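Local coordinates for uncharacterized protein Atu1872 (Agrobacterium tumefaciens, PDB 2QNT) that is of unknown function but belongs to the glyoxalase/bleomycin resistance protein/dioxygenase family, whose paired beta-alpha-beta-beta-beta modules commonly shape a metal or ligand site, at residues Y79-F89 with P101-F112. Residues are numbered along the deposited sequence; the frame is centred on the assembly and turned at random.
Sequences YFEHADVDAAF and PLERQAWGQRVF
Phe89 meets Phe112 edge-to-face, and around this T-shaped pair the helix beginning at Val85 packs on the sheet strands at 101-112, as in the beta-alpha-beta-beta-beta module of glyoxalase-like proteins. The ring planes stand 75° apart, with CD1 of Phe89 3.6 Å from CG of Phe112. Phe89 leaves the helix with its ring trans to the main-chain nitrogen (chi1 -177°), which lays it alongside Leu102, whose CB sits over the centre of one Phe89 face in a CH-pi contact, 4.0 Å from the centroid. Val85 closes the packed side: its CG2 meets Leu102 CD1 tip to tip at 3.7 Å and also lies at the edge of the Phe112 ring.

Toward solvent, the contact turns polar. Exposed Asp86 and partly exposed Arg110 form an end-on salt bridge, NH2 giving a 2.7 Å bond to the syn lone pair of OD1 and NH1 a nearly straight 3.1 Å bond to OD2. A bend at chi3 of Arg110 turns the guanidinium edge to the carboxylate, its plane 30° from that of the carboxylate, and the two side chains cross at about a right angle.

At the far end the segments are bridged more sparsely. Gln109 NE2 donates to Tyr79 OH over 2.9 Å, and also to the carbonyl of Glu126; the tyrosine hydroxyl in turn donates to Glu81 OE2, 2.6 Å away. Trp107 NE1 donates to a lone pair of Gln109 OE1, in the carbonyl plane, and with the NE2 bonds this fixes the amide's rotation. The chemistry thus implies a division: the ion pair lies at the solvent side, while the buried Gln109 amide and Tyr79 hydroxyl, bonded to each other, are also met by Trp107, Glu126 and Glu81.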
ATOM      1  N   TYR A  79       5.502  -4.506  -1.864  1.00  9.50           N
ATOM      2  CA  TYR A  79       6.138  -5.812  -1.882  1.00 10.00           C
ATOM      3  C   TYR A  79       5.394  -6.734  -2.840  1.00  9.29           C
ATOM      4  O   TYR A  79       4.211  -7.041  -2.659  1.00  9.63           O
ATOM      5  CB  TYR A  79       6.199  -6.390  -0.444  1.00  9.77           C
ATOM      6  CG  TYR A  79       6.698  -7.810  -0.403  1.00  9.94           C
ATOM      7  CD1 TYR A  79       7.996  -8.132  -0.722  1.00 11.04           C
ATOM      8  CD2 TYR A  79       5.859  -8.833  -0.061  1.00 10.42           C
ATOM      9  CE1 TYR A  79       8.430  -9.429  -0.746  1.00 11.40           C
ATOM     10  CE2 TYR A  79       6.292 -10.165  -0.057  1.00 10.90           C
ATOM     11  CZ  TYR A  79       7.570 -10.438  -0.417  1.00  9.72           C
ATOM     12  OH  TYR A  79       8.076 -11.737  -0.424  1.00 11.23           O
ATOM     13  N   PHE A  80       6.144  -7.205  -3.835  1.00  9.61           N
ATOM     14  CA  PHE A  80       5.696  -8.115  -4.892  1.00  9.53           C
ATOM     15  C   PHE A  80       6.548  -9.375  -4.866  1.00  9.94           C
ATOM     16  O   PHE A  80       7.697  -9.359  -4.430  1.00 10.69           O
ATOM     17  CB  PHE A  80       5.898  -7.500  -6.297  1.00  9.65           C
ATOM     18  CG  PHE A  80       5.108  -6.237  -6.579  1.00  9.72           C
ATOM     19  CD1 PHE A  80       4.030  -6.254  -7.415  1.00  9.35           C
ATOM     20  CD2 PHE A  80       5.505  -4.999  -6.106  1.00 10.11           C
ATOM     21  CE1 PHE A  80       3.296  -5.116  -7.734  1.00  9.92           C
ATOM     22  CE2 PHE A  80       4.809  -3.860  -6.448  1.00 10.29           C
ATOM     23  CZ  PHE A  80       3.717  -3.914  -7.241  1.00  8.95           C
ATOM     24  N   GLU A  81       5.980 -10.459  -5.370  1.00 10.03           N
ATOM     25  CA  GLU A  81       6.701 -11.717  -5.578  1.00  9.93           C
ATOM     26  C   GLU A  81       6.564 -12.146  -7.024  1.00 10.11           C
ATOM     27  O   GLU A  81       5.577 -11.875  -7.670  1.00 10.98           O
ATOM     28  CB  GLU A  81       6.179 -12.831  -4.650  1.00 10.22           C
ATOM     29  CG  GLU A  81       6.608 -12.650  -3.194  1.00 10.92           C
ATOM     30  CD  GLU A  81       6.035 -13.649  -2.209  1.00 11.30           C
ATOM     31  OE1 GLU A  81       5.427 -14.638  -2.649  1.00 13.91           O
ATOM     32  OE2 GLU A  81       6.160 -13.459  -0.973  1.00 13.18           O
ATOM     33  N   HIS A  82       7.578 -12.851  -7.500  1.00 11.12           N
ATOM     34  CA  HIS A  82       7.599 -13.383  -8.853  1.00 12.11           C
ATOM     35  C   HIS A  82       8.044 -14.831  -8.781  1.00 12.68           C
ATOM     36  O   HIS A  82       8.965 -15.174  -8.050  1.00 13.24           O
ATOM     37  CB  HIS A  82       8.538 -12.579  -9.739  1.00 12.19           C
ATOM     38  CG  HIS A  82       8.330 -12.753 -11.211  1.00 13.21           C
ATOM     39  ND1 HIS A  82       8.727 -13.884 -11.897  1.00 14.75           N
ATOM     40  CD2 HIS A  82       7.816 -11.910 -12.140  1.00 14.88           C
ATOM     41  CE1 HIS A  82       8.449 -13.729 -13.181  1.00 14.82           C
ATOM     42  NE2 HIS A  82       7.886 -12.544 -13.353  1.00 16.26           N
ATOM     43  N   ALA A  83       7.418 -15.646  -9.613  1.00 13.95           N
ATOM     44  CA  ALA A  83       7.761 -17.048  -9.730  1.00 14.20           C
ATOM     45  C   ALA A  83       9.200 -17.343 -10.147  1.00 13.93           C
ATOM     46  O   ALA A  83       9.751 -18.409  -9.827  1.00 16.20           O
ATOM     47  CB  ALA A  83       6.791 -17.728 -10.720  1.00 14.93           C
ATOM     48  N   ASP A  84       9.767 -16.450 -10.950  1.00 12.63           N
ATOM     49  CA  ASP A  84      11.115 -16.567 -11.455  1.00 12.55           C
ATOM     50  C   ASP A  84      11.826 -15.222 -11.276  1.00 11.69           C
ATOM     51  O   ASP A  84      11.890 -14.390 -12.190  1.00 12.61           O
ATOM     52  CB  ASP A  84      11.102 -16.972 -12.930  1.00 12.35           C
ATOM     53  CG  ASP A  84      12.496 -17.256 -13.469  1.00 13.15           C
ATOM     54  OD1 ASP A  84      13.499 -16.938 -12.800  1.00 14.60           O
ATOM     55  OD2 ASP A  84      12.581 -17.825 -14.588  1.00 16.18           O
ATOM     56  N   VAL A  85      12.345 -15.019 -10.073  1.00 12.26           N
ATOM     57  CA  VAL A  85      12.934 -13.749  -9.712  1.00 11.47           C
ATOM     58  C   VAL A  85      14.152 -13.433 -10.578  1.00 11.05           C
ATOM     59  O   VAL A  85      14.417 -12.276 -10.847  1.00 11.08           O
ATOM     60  CB  VAL A  85      13.267 -13.661  -8.200  1.00 11.73           C
ATOM     61  CG1 VAL A  85      14.521 -14.431  -7.839  1.00 12.79           C
ATOM     62  CG2 VAL A  85      13.369 -12.182  -7.768  1.00 12.49           C
ATOM     63  N   ASP A  86      14.868 -14.449 -11.040  1.00 11.00           N
ATOM     64  CA  ASP A  86      15.997 -14.205 -11.942  1.00 11.03           C
ATOM     65  C   ASP A  86      15.563 -13.620 -13.282  1.00 12.15           C
ATOM     66  O   ASP A  86      16.197 -12.699 -13.778  1.00 12.49           O
ATOM     67  CB  ASP A  86      16.781 -15.487 -12.168  1.00 11.56           C
ATOM     68  CG  ASP A  86      17.384 -15.999 -10.888  1.00 13.14           C
ATOM     69  OD1 ASP A  86      18.293 -15.345 -10.377  1.00 12.29           O
ATOM     70  OD2 ASP A  86      16.935 -17.052 -10.386  1.00 19.29           O
ATOM     71  N   ALA A  87      14.507 -14.179 -13.860  1.00 12.11           N
ATOM     72  CA  ALA A  87      13.955 -13.659 -15.113  1.00 12.56           C
ATOM     73  C   ALA A  87      13.407 -12.259 -14.889  1.00 13.30           C
ATOM     74  O   ALA A  87      13.621 -11.379 -15.727  1.00 14.66           O
ATOM     75  CB  ALA A  87      12.862 -14.582 -15.678  1.00 13.60           C
ATOM     76  N   ALA A  88      12.694 -12.040 -13.779  1.00 12.78           N
ATOM     77  CA  ALA A  88      12.154 -10.722 -13.475  1.00 12.39           C
ATOM     78  C   ALA A  88      13.280  -9.703 -13.397  1.00 12.38           C
ATOM     79  O   ALA A  88      13.139  -8.580 -13.885  1.00 13.82           O
ATOM     80  CB  ALA A  88      11.343 -10.714 -12.137  1.00 12.68           C
ATOM     81  N   PHE A  89      14.365 -10.057 -12.708  1.00 12.26           N
ATOM     82  CA  PHE A  89      15.477  -9.122 -12.558  1.00 11.88           C
ATOM     83  C   PHE A  89      16.093  -8.776 -13.919  1.00 12.83           C
ATOM     84  O   PHE A  89      16.365  -7.601 -14.224  1.00 11.96           O
ATOM     85  CB  PHE A  89      16.532  -9.729 -11.633  1.00 11.77           C
ATOM     86  CG  PHE A  89      17.688  -8.824 -11.363  1.00 11.83           C
ATOM     87  CD1 PHE A  89      17.521  -7.675 -10.611  1.00 11.78           C
ATOM     88  CD2 PHE A  89      18.951  -9.135 -11.811  1.00 14.06           C
ATOM     89  CE1 PHE A  89      18.585  -6.824 -10.371  1.00 10.72           C
ATOM     90  CE2 PHE A  89      20.022  -8.297 -11.539  1.00 12.86           C
ATOM     91  CZ  PHE A  89      19.828  -7.132 -10.851  1.00 11.97           C
ATOM     92  N   PRO A 101      20.795  -4.791  -6.181  1.00 12.17           N
ATOM     93  CA  PRO A 101      20.522  -5.905  -7.099  1.00 12.38           C
ATOM     94  C   PRO A 101      19.921  -7.096  -6.390  1.00 13.02           C
ATOM     95  O   PRO A 101      19.633  -7.055  -5.194  1.00 13.42           O
ATOM     96  CB  PRO A 101      21.888  -6.198  -7.727  1.00 14.12           C
ATOM     97  CG  PRO A 101      22.863  -5.701  -6.775  1.00 12.99           C
ATOM     98  CD  PRO A 101      22.230  -4.632  -5.919  1.00 12.36           C
ATOM     99  N   LEU A 102      19.749  -8.176  -7.132  1.00 11.93           N
ATOM    100  CA  LEU A 102      19.136  -9.365  -6.619  1.00 12.69           C
ATOM    101  C   LEU A 102      20.076 -10.016  -5.623  1.00 13.66           C
ATOM    102  O   LEU A 102      21.152 -10.504  -6.014  1.00 14.58           O
ATOM    103  CB  LEU A 102      18.771 -10.271  -7.822  1.00 13.43           C
ATOM    104  CG  LEU A 102      18.080 -11.601  -7.543  1.00 12.82           C
ATOM    105  CD1 LEU A 102      16.841 -11.436  -6.731  1.00 13.22           C
ATOM    106  CD2 LEU A 102      17.765 -12.219  -8.898  1.00 13.52           C
ATOM    107  N   GLU A 103      19.685 -10.020  -4.351  1.00 12.98           N
ATOM    108  CA  GLU A 103      20.557 -10.396  -3.203  1.00 14.99           C
ATOM    109  C   GLU A 103      19.786 -11.213  -2.205  1.00 13.77           C
ATOM    110  O   GLU A 103      18.663 -10.880  -1.887  1.00 13.83           O
ATOM    111  CB  GLU A 103      21.035  -9.103  -2.472  1.00 15.89           C
ATOM    112  CG  GLU A 103      21.972  -8.260  -3.333  1.00 18.80           C
ATOM    113  CD  GLU A 103      22.428  -6.921  -2.715  1.00 18.95           C
ATOM    114  OE1 GLU A 103      21.903  -6.467  -1.689  1.00 20.97           O
ATOM    115  OE2 GLU A 103      23.373  -6.321  -3.269  1.00 25.88           O
ATOM    116  N   ARG A 104      20.384 -12.267  -1.690  1.00 12.47           N
ATOM    117  CA  ARG A 104      19.831 -13.028  -0.617  1.00 14.25           C
ATOM    118  C   ARG A 104      19.759 -12.162   0.639  1.00 14.21           C
ATOM    119  O   ARG A 104      20.749 -11.598   1.104  1.00 15.84           O
ATOM    120  CB  ARG A 104      20.642 -14.294  -0.395  1.00 13.69           C
ATOM    121  CG  ARG A 104      19.955 -15.267   0.557  1.00 16.84           C
ATOM    122  CD  ARG A 104      20.648 -16.606   0.665  1.00 18.75           C
ATOM    123  NE  ARG A 104      20.899 -17.236  -0.632  1.00 24.16           N
ATOM    124  CZ  ARG A 104      19.997 -17.879  -1.384  1.00 24.89           C
ATOM    125  NH1 ARG A 104      18.735 -18.009  -0.994  1.00 27.70           N
ATOM    126  NH2 ARG A 104      20.377 -18.408  -2.548  1.00 26.19           N
ATOM    127  N   GLN A 105      18.567 -12.102   1.203  1.00 13.59           N
ATOM    128  CA  GLN A 105      18.320 -11.343   2.432  1.00 13.43           C
ATOM    129  C   GLN A 105      18.678 -12.164   3.669  1.00 13.88           C
ATOM    130  O   GLN A 105      18.947 -13.361   3.576  1.00 13.69           O
ATOM    131  CB  GLN A 105      16.856 -10.890   2.483  1.00 13.81           C
ATOM    132  CG  GLN A 105      16.449 -10.055   1.293  1.00 12.67           C
ATOM    133  CD  GLN A 105      17.234  -8.777   1.216  1.00 13.52           C
ATOM    134  OE1 GLN A 105      17.027  -7.892   2.042  1.00 13.13           O
ATOM    135  NE2 GLN A 105      18.150  -8.663   0.240  1.00 13.36           N
ATOM    136  N   ALA A 106      18.656 -11.510   4.827  1.00 13.73           N
ATOM    137  CA  ALA A 106      19.048 -12.152   6.082  1.00 14.07           C
ATOM    138  C   ALA A 106      18.184 -13.373   6.398  1.00 14.35           C
ATOM    139  O   ALA A 106      18.606 -14.268   7.112  1.00 15.17           O
ATOM    140  CB  ALA A 106      18.978 -11.134   7.240  1.00 14.74           C
ATOM    141  N   TRP A 107      16.956 -13.375   5.896  1.00 13.93           N
ATOM    142  CA  TRP A 107      16.011 -14.467   6.102  1.00 13.45           C
ATOM    143  C   TRP A 107      16.009 -15.506   4.979  1.00 13.82           C
ATOM    144  O   TRP A 107      15.167 -16.402   4.959  1.00 15.64           O
ATOM    145  CB  TRP A 107      14.603 -13.898   6.286  1.00 12.91           C
ATOM    146  CG  TRP A 107      14.140 -12.959   5.212  1.00 12.52           C
ATOM    147  CD1 TRP A 107      13.344 -13.259   4.144  1.00 13.13           C
ATOM    148  CD2 TRP A 107      14.380 -11.545   5.147  1.00 12.92           C
ATOM    149  NE1 TRP A 107      13.089 -12.120   3.421  1.00 13.50           N
ATOM    150  CE2 TRP A 107      13.731 -11.062   4.000  1.00 12.01           C
ATOM    151  CE3 TRP A 107      15.103 -10.642   5.936  1.00 12.07           C
ATOM    152  CZ2 TRP A 107      13.719  -9.713   3.659  1.00 12.93           C
ATOM    153  CZ3 TRP A 107      15.138  -9.304   5.555  1.00 12.76           C
ATOM    154  CH2 TRP A 107      14.456  -8.859   4.432  1.00 13.27           C
ATOM    155  N   GLY A 108      16.943 -15.382   4.039  1.00 12.98           N
ATOM    156  CA  GLY A 108      17.197 -16.429   3.052  1.00 13.47           C
ATOM    157  C   GLY A 108      16.554 -16.243   1.694  1.00 13.38           C
ATOM    158  O   GLY A 108      16.871 -16.963   0.748  1.00 15.86           O
ATOM    159  N   GLN A 109      15.639 -15.295   1.582  1.00 13.19           N
ATOM    160  CA  GLN A 109      14.939 -15.019   0.331  1.00 12.68           C
ATOM    161  C   GLN A 109      15.756 -14.085  -0.551  1.00 13.64           C
ATOM    162  O   GLN A 109      16.303 -13.106  -0.065  1.00 14.35           O
ATOM    163  CB  GLN A 109      13.597 -14.352   0.657  1.00 12.14           C
ATOM    164  CG  GLN A 109      12.687 -14.094  -0.507  1.00 12.39           C
ATOM    165  CD  GLN A 109      11.547 -13.160  -0.141  1.00 13.41           C
ATOM    166  OE1 GLN A 109      11.565 -12.507   0.906  1.00 13.65           O
ATOM    167  NE2 GLN A 109      10.527 -13.114  -0.988  1.00 11.98           N
ATOM    168  N   ARG A 110      15.811 -14.376  -1.852  1.00 12.65           N
ATOM    169  CA  ARG A 110      16.436 -13.493  -2.827  1.00 13.04           C
ATOM    170  C   ARG A 110      15.437 -12.450  -3.320  1.00 12.21           C
ATOM    171  O   ARG A 110      14.349 -12.804  -3.804  1.00 12.66           O
ATOM    172  CB  ARG A 110      16.957 -14.315  -3.990  1.00 13.04           C
ATOM    173  CG  ARG A 110      18.005 -15.317  -3.561  1.00 14.10           C
ATOM    174  CD  ARG A 110      18.333 -16.278  -4.653  1.00 15.20           C
ATOM    175  NE  ARG A 110      18.993 -15.624  -5.753  1.00 18.22           N
ATOM    176  CZ  ARG A 110      18.665 -15.751  -7.032  1.00 18.83           C
ATOM    177  NH1 ARG A 110      17.644 -16.538  -7.409  1.00 18.23           N
ATOM    178  NH2 ARG A 110      19.393 -15.096  -7.933  1.00 19.87           N
ATOM    179  N   VAL A 111      15.809 -11.174  -3.172  1.00  9.22           N
ATOM    180  CA  VAL A 111      14.974 -10.070  -3.615  1.00  9.17           C
ATOM    181  C   VAL A 111      15.796  -8.985  -4.249  1.00  8.81           C
ATOM    182  O   VAL A 111      16.978  -8.860  -3.990  1.00  8.46           O
ATOM    183  CB  VAL A 111      14.132  -9.450  -2.437  1.00  9.23           C
ATOM    184  CG1 VAL A 111      13.605 -10.554  -1.506  1.00 10.00           C
ATOM    185  CG2 VAL A 111      14.899  -8.414  -1.650  1.00  9.54           C
ATOM    186  N   PHE A 112      15.155  -8.139  -5.059  1.00  8.55           N
ATOM    187  CA  PHE A 112      15.758  -6.878  -5.469  1.00  8.70           C
ATOM    188  C   PHE A 112      14.798  -5.751  -5.179  1.00  8.38           C
ATOM    189  O   PHE A 112      13.608  -5.966  -5.019  1.00  9.41           O
ATOM    190  CB  PHE A 112      16.237  -6.893  -6.933  1.00  8.49           C
ATOM    191  CG  PHE A 112      15.174  -7.060  -7.997  1.00  8.65           C
ATOM    192  CD1 PHE A 112      14.849  -5.997  -8.841  1.00 10.33           C
ATOM    193  CD2 PHE A 112      14.613  -8.286  -8.252  1.00  9.98           C
ATOM    194  CE1 PHE A 112      13.949  -6.159  -9.887  1.00  9.84           C
ATOM    195  CE2 PHE A 112      13.717  -8.443  -9.310  1.00 10.14           C
ATOM    196  CZ  PHE A 112      13.387  -7.371 -10.103  1.00  9.49           C
TER